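Local coordinates for protein galectin (Ovis aries, PDB 6N44) that probably binds beta-galactosides as a lectin of the galectin family and forms oligomers needed for its anti-parasitic activity in sheep, at residues K34-T46 with Q120-V132. Residues are numbered along the deposited sequence; the frame is centred on the assembly and turned at random.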
loop_
_atom_site.group_PDB
_atom_site.type_symbol
_atom_site.label_atom_id
_atom_site.label_comp_id
_atom_site.label_asym_id
_atom_site.label_seq_id
_atom_site.Cartn_x
_atom_site.Cartn_y
_atom_site.Cartn_z
ATOM N N LYS A 34 -11.387 29.750 -13.155
ATOM C CA LYS A 34 -10.538 28.706 -13.724
ATOM C C LYS A 34 -11.007 27.347 -13.230
ATOM O O LYS A 34 -11.747 27.240 -12.249
ATOM C CB LYS A 34 -9.058 28.899 -13.371
ATOM C CG LYS A 34 -8.757 28.723 -11.887
ATOM C CD LYS A 34 -7.251 28.667 -11.622
ATOM C CE LYS A 34 -6.935 29.094 -10.190
ATOM N NZ LYS A 34 -5.472 29.106 -9.893
ATOM N N ASN A 35 -10.571 26.322 -13.927
ATOM C CA ASN A 35 -10.855 24.963 -13.496
ATOM C C ASN A 35 -9.851 24.550 -12.423
ATOM O O ASN A 35 -8.653 24.809 -12.569
ATOM C CB ASN A 35 -10.784 23.994 -14.673
ATOM C CG ASN A 35 -11.825 24.289 -15.731
ATOM O OD1 ASN A 35 -11.527 24.313 -16.926
ATOM N ND2 ASN A 35 -13.051 24.529 -15.297
ATOM N N PRO A 36 -10.313 23.898 -11.355
ATOM C CA PRO A 36 -9.400 23.482 -10.274
ATOM C C PRO A 36 -8.346 22.483 -10.752
ATOM O O PRO A 36 -8.619 21.604 -11.569
ATOM C CB PRO A 36 -10.345 22.843 -9.255
ATOM C CG PRO A 36 -11.509 22.326 -10.117
ATOM C CD PRO A 36 -11.692 23.426 -11.137
ATOM N N GLU A 37 -7.134 22.614 -10.221
ATOM C CA GLU A 37 -6.033 21.712 -10.526
ATOM C C GLU A 37 -5.642 20.928 -9.282
ATOM O O GLU A 37 -5.838 21.382 -8.153
ATOM C CB GLU A 37 -4.801 22.480 -11.024
ATOM C CG GLU A 37 -5.108 23.596 -11.989
ATOM C CD GLU A 37 -3.870 24.168 -12.684
ATOM O OE1 GLU A 37 -2.729 23.869 -12.253
ATOM O OE2 GLU A 37 -4.038 24.911 -13.684
ATOM N N LEU A 38 -5.071 19.756 -9.507
ATOM C CA LEU A 38 -4.492 18.924 -8.465
ATOM C C LEU A 38 -3.087 18.534 -8.900
ATOM O O LEU A 38 -2.872 18.167 -10.058
ATOM C CB LEU A 38 -5.364 17.669 -8.229
ATOM C CG LEU A 38 -4.742 16.516 -7.449
ATOM C CD1 LEU A 38 -4.384 16.956 -6.019
ATOM C CD2 LEU A 38 -5.709 15.345 -7.448
ATOM N N GLN A 39 -2.126 18.615 -7.981
ATOM C CA GLN A 39 -0.744 18.315 -8.329
ATOM C C GLN A 39 -0.051 17.590 -7.185
ATOM O O GLN A 39 -0.059 18.079 -6.051
ATOM C CB GLN A 39 0.037 19.589 -8.675
ATOM C CG GLN A 39 1.462 19.273 -9.099
ATOM C CD GLN A 39 2.151 20.491 -9.639
ATOM O OE1 GLN A 39 1.910 20.886 -10.776
ATOM N NE2 GLN A 39 2.985 21.113 -8.821
ATOM N N VAL A 40 0.546 16.435 -7.476
ATOM C CA VAL A 40 1.269 15.647 -6.472
ATOM C C VAL A 40 2.686 15.404 -6.970
ATOM O O VAL A 40 2.884 14.813 -8.040
ATOM C CB VAL A 40 0.584 14.303 -6.155
ATOM C CG1 VAL A 40 1.393 13.538 -5.097
ATOM C CG2 VAL A 40 -0.853 14.512 -5.677
ATOM N N ASP A 41 3.669 15.831 -6.181
ATOM C CA ASP A 41 5.077 15.688 -6.530
ATOM C C ASP A 41 5.721 14.686 -5.584
ATOM O O ASP A 41 5.731 14.892 -4.363
ATOM C CB ASP A 41 5.829 17.024 -6.455
ATOM C CG ASP A 41 5.580 17.911 -7.674
ATOM O OD1 ASP A 41 4.903 17.445 -8.614
ATOM O OD2 ASP A 41 6.073 19.069 -7.702
ATOM N N PHE A 42 6.261 13.619 -6.154
ATOM C CA PHE A 42 7.257 12.794 -5.479
ATOM C C PHE A 42 8.603 13.371 -5.897
ATOM O O PHE A 42 9.135 13.045 -6.962
ATOM C CB PHE A 42 7.112 11.329 -5.873
ATOM C CG PHE A 42 5.829 10.679 -5.387
ATOM C CD1 PHE A 42 4.617 10.936 -6.005
ATOM C CD2 PHE A 42 5.850 9.800 -4.311
ATOM C CE1 PHE A 42 3.443 10.314 -5.558
ATOM C CE2 PHE A 42 4.683 9.194 -3.857
ATOM C CZ PHE A 42 3.482 9.446 -4.485
ATOM N N GLY A 43 9.140 14.279 -5.074
ATOM C CA GLY A 43 10.316 15.050 -5.417
ATOM C C GLY A 43 11.544 14.665 -4.599
ATOM O O GLY A 43 11.473 13.924 -3.617
ATOM N N THR A 44 12.701 15.181 -5.039
ATOM C CA THR A 44 13.962 14.853 -4.375
ATOM C C THR A 44 14.237 15.735 -3.169
ATOM O O THR A 44 15.148 15.424 -2.395
ATOM C CB THR A 44 15.159 14.954 -5.333
ATOM O OG1 THR A 44 15.235 16.277 -5.886
ATOM C CG2 THR A 44 15.054 13.923 -6.450
ATOM N N GLY A 45 13.490 16.820 -2.993
ATOM C CA GLY A 45 13.689 17.652 -1.827
ATOM C C GLY A 45 15.025 18.354 -1.781
ATOM O O GLY A 45 15.487 18.726 -0.698
ATOM N N THR A 46 15.675 18.525 -2.930
ATOM C CA THR A 46 16.838 19.395 -3.018
ATOM C C THR A 46 16.356 20.846 -3.004
ATOM O O THR A 46 15.538 21.217 -2.157
ATOM C CB THR A 46 17.655 19.066 -4.272
ATOM O OG1 THR A 46 16.782 18.957 -5.401
ATOM C CG2 THR A 46 18.374 17.743 -4.100
ATOM N N GLN A 120 14.262 5.373 -4.714
ATOM C CA GLN A 120 15.075 5.697 -3.547
ATOM C C GLN A 120 15.528 7.147 -3.516
ATOM O O GLN A 120 15.987 7.604 -2.467
ATOM C CB GLN A 120 16.313 4.789 -3.472
ATOM C CG GLN A 120 16.013 3.299 -3.334
ATOM C CD GLN A 120 15.683 2.645 -4.672
ATOM O OE1 GLN A 120 15.799 3.271 -5.729
ATOM N NE2 GLN A 120 15.264 1.382 -4.630
ATOM N N SER A 121 15.420 7.880 -4.617
ATOM C CA SER A 121 15.848 9.274 -4.626
ATOM C C SER A 121 14.728 10.240 -4.250
ATOM O O SER A 121 15.004 11.427 -4.035
ATOM C CB SER A 121 16.435 9.642 -6.002
ATOM O OG SER A 121 15.427 9.744 -6.994
ATOM N N VAL A 122 13.482 9.765 -4.162
ATOM C CA VAL A 122 12.386 10.592 -3.665
ATOM C C VAL A 122 12.586 10.849 -2.178
ATOM O O VAL A 122 12.784 9.914 -1.391
ATOM C CB VAL A 122 11.032 9.910 -3.927
ATOM C CG1 VAL A 122 9.884 10.724 -3.299
ATOM C CG2 VAL A 122 10.807 9.693 -5.418
ATOM N N LYS A 123 12.540 12.119 -1.783
ATOM C CA LYS A 123 12.675 12.492 -0.383
ATOM C C LYS A 123 11.558 13.381 0.123
ATOM O O LYS A 123 11.515 13.646 1.327
ATOM C CB LYS A 123 14.002 13.231 -0.135
ATOM C CG LYS A 123 15.247 12.501 -0.600
ATOM C CD LYS A 123 15.488 11.266 0.209
ATOM C CE LYS A 123 16.542 10.380 -0.458
ATOM N NZ LYS A 123 16.672 9.068 0.243
ATOM N N MET A 124 10.672 13.867 -0.747
ATOM C CA MET A 124 9.708 14.889 -0.351
ATOM C C MET A 124 8.430 14.687 -1.149
ATOM O O MET A 124 8.457 14.691 -2.387
ATOM C CB MET A 124 10.279 16.290 -0.589
ATOM C CG MET A 124 9.314 17.418 -0.287
ATOM S SD MET A 124 8.810 17.336 1.440
ATOM C CE MET A 124 10.389 17.585 2.263
ATOM N N LEU A 125 7.329 14.510 -0.440
ATOM C CA LEU A 125 5.999 14.436 -1.024
ATOM C C LEU A 125 5.345 15.812 -0.915
ATOM O O LEU A 125 5.400 16.444 0.140
ATOM C CB LEU A 125 5.163 13.375 -0.303
ATOM C CG LEU A 125 3.684 13.316 -0.720
ATOM C CD1 LEU A 125 3.550 12.756 -2.124
ATOM C CD2 LEU A 125 2.850 12.499 0.273
ATOM N N ASP A 126 4.753 16.278 -2.008
ATOM C CA ASP A 126 4.192 17.625 -2.091
ATOM C C ASP A 126 2.824 17.499 -2.735
ATOM O O ASP A 126 2.719 17.068 -3.889
ATOM C CB ASP A 126 5.110 18.561 -2.909
ATOM C CG ASP A 126 4.578 20.002 -3.036
ATOM O OD1 ASP A 126 3.359 20.239 -3.201
ATOM O OD2 ASP A 126 5.407 20.927 -3.020
ATOM N N VAL A 127 1.781 17.856 -1.990
ATOM C CA VAL A 127 0.408 17.799 -2.466
ATOM C C VAL A 127 -0.143 19.217 -2.447
ATOM O O VAL A 127 -0.093 19.889 -1.406
ATOM C CB VAL A 127 -0.459 16.868 -1.598
ATOM C CG1 VAL A 127 -1.901 16.845 -2.110
ATOM C CG2 VAL A 127 0.150 15.451 -1.532
ATOM N N ARG A 128 -0.682 19.662 -3.582
ATOM C CA ARG A 128 -1.207 21.021 -3.685
ATOM C C ARG A 128 -2.253 21.088 -4.791
ATOM O O ARG A 128 -2.439 20.144 -5.566
ATOM C CB ARG A 128 -0.091 22.025 -3.959
ATOM C CG ARG A 128 0.602 21.830 -5.294
ATOM C CD ARG A 128 1.673 22.918 -5.498
ATOM N NE ARG A 128 2.771 22.779 -4.543
ATOM C CZ ARG A 128 3.521 23.789 -4.105
ATOM N NH1 ARG A 128 3.292 25.028 -4.535
ATOM N NH2 ARG A 128 4.494 23.565 -3.227
ATOM N N GLY A 129 -2.923 22.229 -4.863
ATOM C CA GLY A 129 -3.863 22.505 -5.926
ATOM C C GLY A 129 -5.060 23.282 -5.415
ATOM O O GLY A 129 -5.097 23.766 -4.283
ATOM N N ASP A 130 -6.064 23.408 -6.275
ATOM C CA ASP A 130 -7.334 24.017 -5.880
ATOM C C ASP A 130 -8.192 22.978 -5.160
ATOM O O ASP A 130 -9.192 22.468 -5.673
ATOM C CB ASP A 130 -8.022 24.587 -7.110
ATOM C CG ASP A 130 -7.112 25.509 -7.873
ATOM O OD1 ASP A 130 -6.838 26.612 -7.343
ATOM O OD2 ASP A 130 -6.641 25.116 -8.965
ATOM N N ILE A 131 -7.778 22.660 -3.930
ATOM C CA ILE A 131 -8.365 21.548 -3.197
ATOM C C ILE A 131 -8.525 21.903 -1.726
ATOM O O ILE A 131 -7.785 22.725 -1.178
ATOM C CB ILE A 131 -7.506 20.259 -3.336
ATOM C CG1 ILE A 131 -6.094 20.493 -2.806
ATOM C CG2 ILE A 131 -7.438 19.789 -4.784
ATOM C CD1 ILE A 131 -5.243 19.221 -2.748
ATOM N N VAL A 132 -9.501 21.267 -1.088
ATOM C CA VAL A 132 -9.506 21.110 0.360
ATOM C C VAL A 132 -8.937 19.728 0.662
ATOM O O VAL A 132 -9.502 18.706 0.248
ATOM C CB VAL A 132 -10.907 21.292 0.961
ATOM C CG1 VAL A 132 -10.855 21.075 2.482
ATOM C CG2 VAL A 132 -11.434 22.696 0.654
HETATM O O HOH W 1 2.789 19.183 -5.936
HETATM O O HOH W 2 5.426 21.205 -6.010
#
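Gln39 and Arg128, Asp41 and Asp126, and Gly43 and Met124 face each other as the hydrogen-bonded pairs of antiparallel strands 37-43 and 124-129. The straightest bond runs from Asp41 N to Asp126 O (2.8 Å, 170° at the hydrogen). At one end Lys123 and Met124 both face Gly43, a classic beta bulge in which Gly43 O accepts from both N-H groups. At the other, Asp130, at the centre of an inverse gamma turn, bonds Glu37 twice: OD2 accepts from Glu37 N through its anti lone pair (2.8 Å), and Asp130 N donates to Glu37 O. Lys34 NZ adds a long salt bridge to Asp130 OD1 (3.8 Å).

The apolar side carries Leu38, Val40, Phe42, Leu125 and Val127. Leu125 CD1 sits almost centrally over one face of the Phe42 ring, a CH-pi contact 4.0 Å from the centroid, and touches Val40 CG1 at 3.8 Å. Val122 CG1 lies at the edge of the ring, near its plane, and packs on Phe42 CB. Phe94 and Val22 of the opposing sheet pack on Phe42 too.

On the polar side, Arg128 grips Asp126 side-on, NE to OD1 (2.9 Å) and NH2 to OD2 (2.8 Å). A bend at chi3 (67°) turns the guanidinium toward Asp126, while the aliphatic part of Arg128 runs alongside Gln39, CD 4.0 Å from Gln39 NE2. The buried Asp41 carboxylate forms a salt bridge with Arg55, a galactose-binding residue, and probably steadies it from the second shell. One face toward the hydrophobic core and the other toward the carbohydrate site is the pattern of the galectin beta-sandwich.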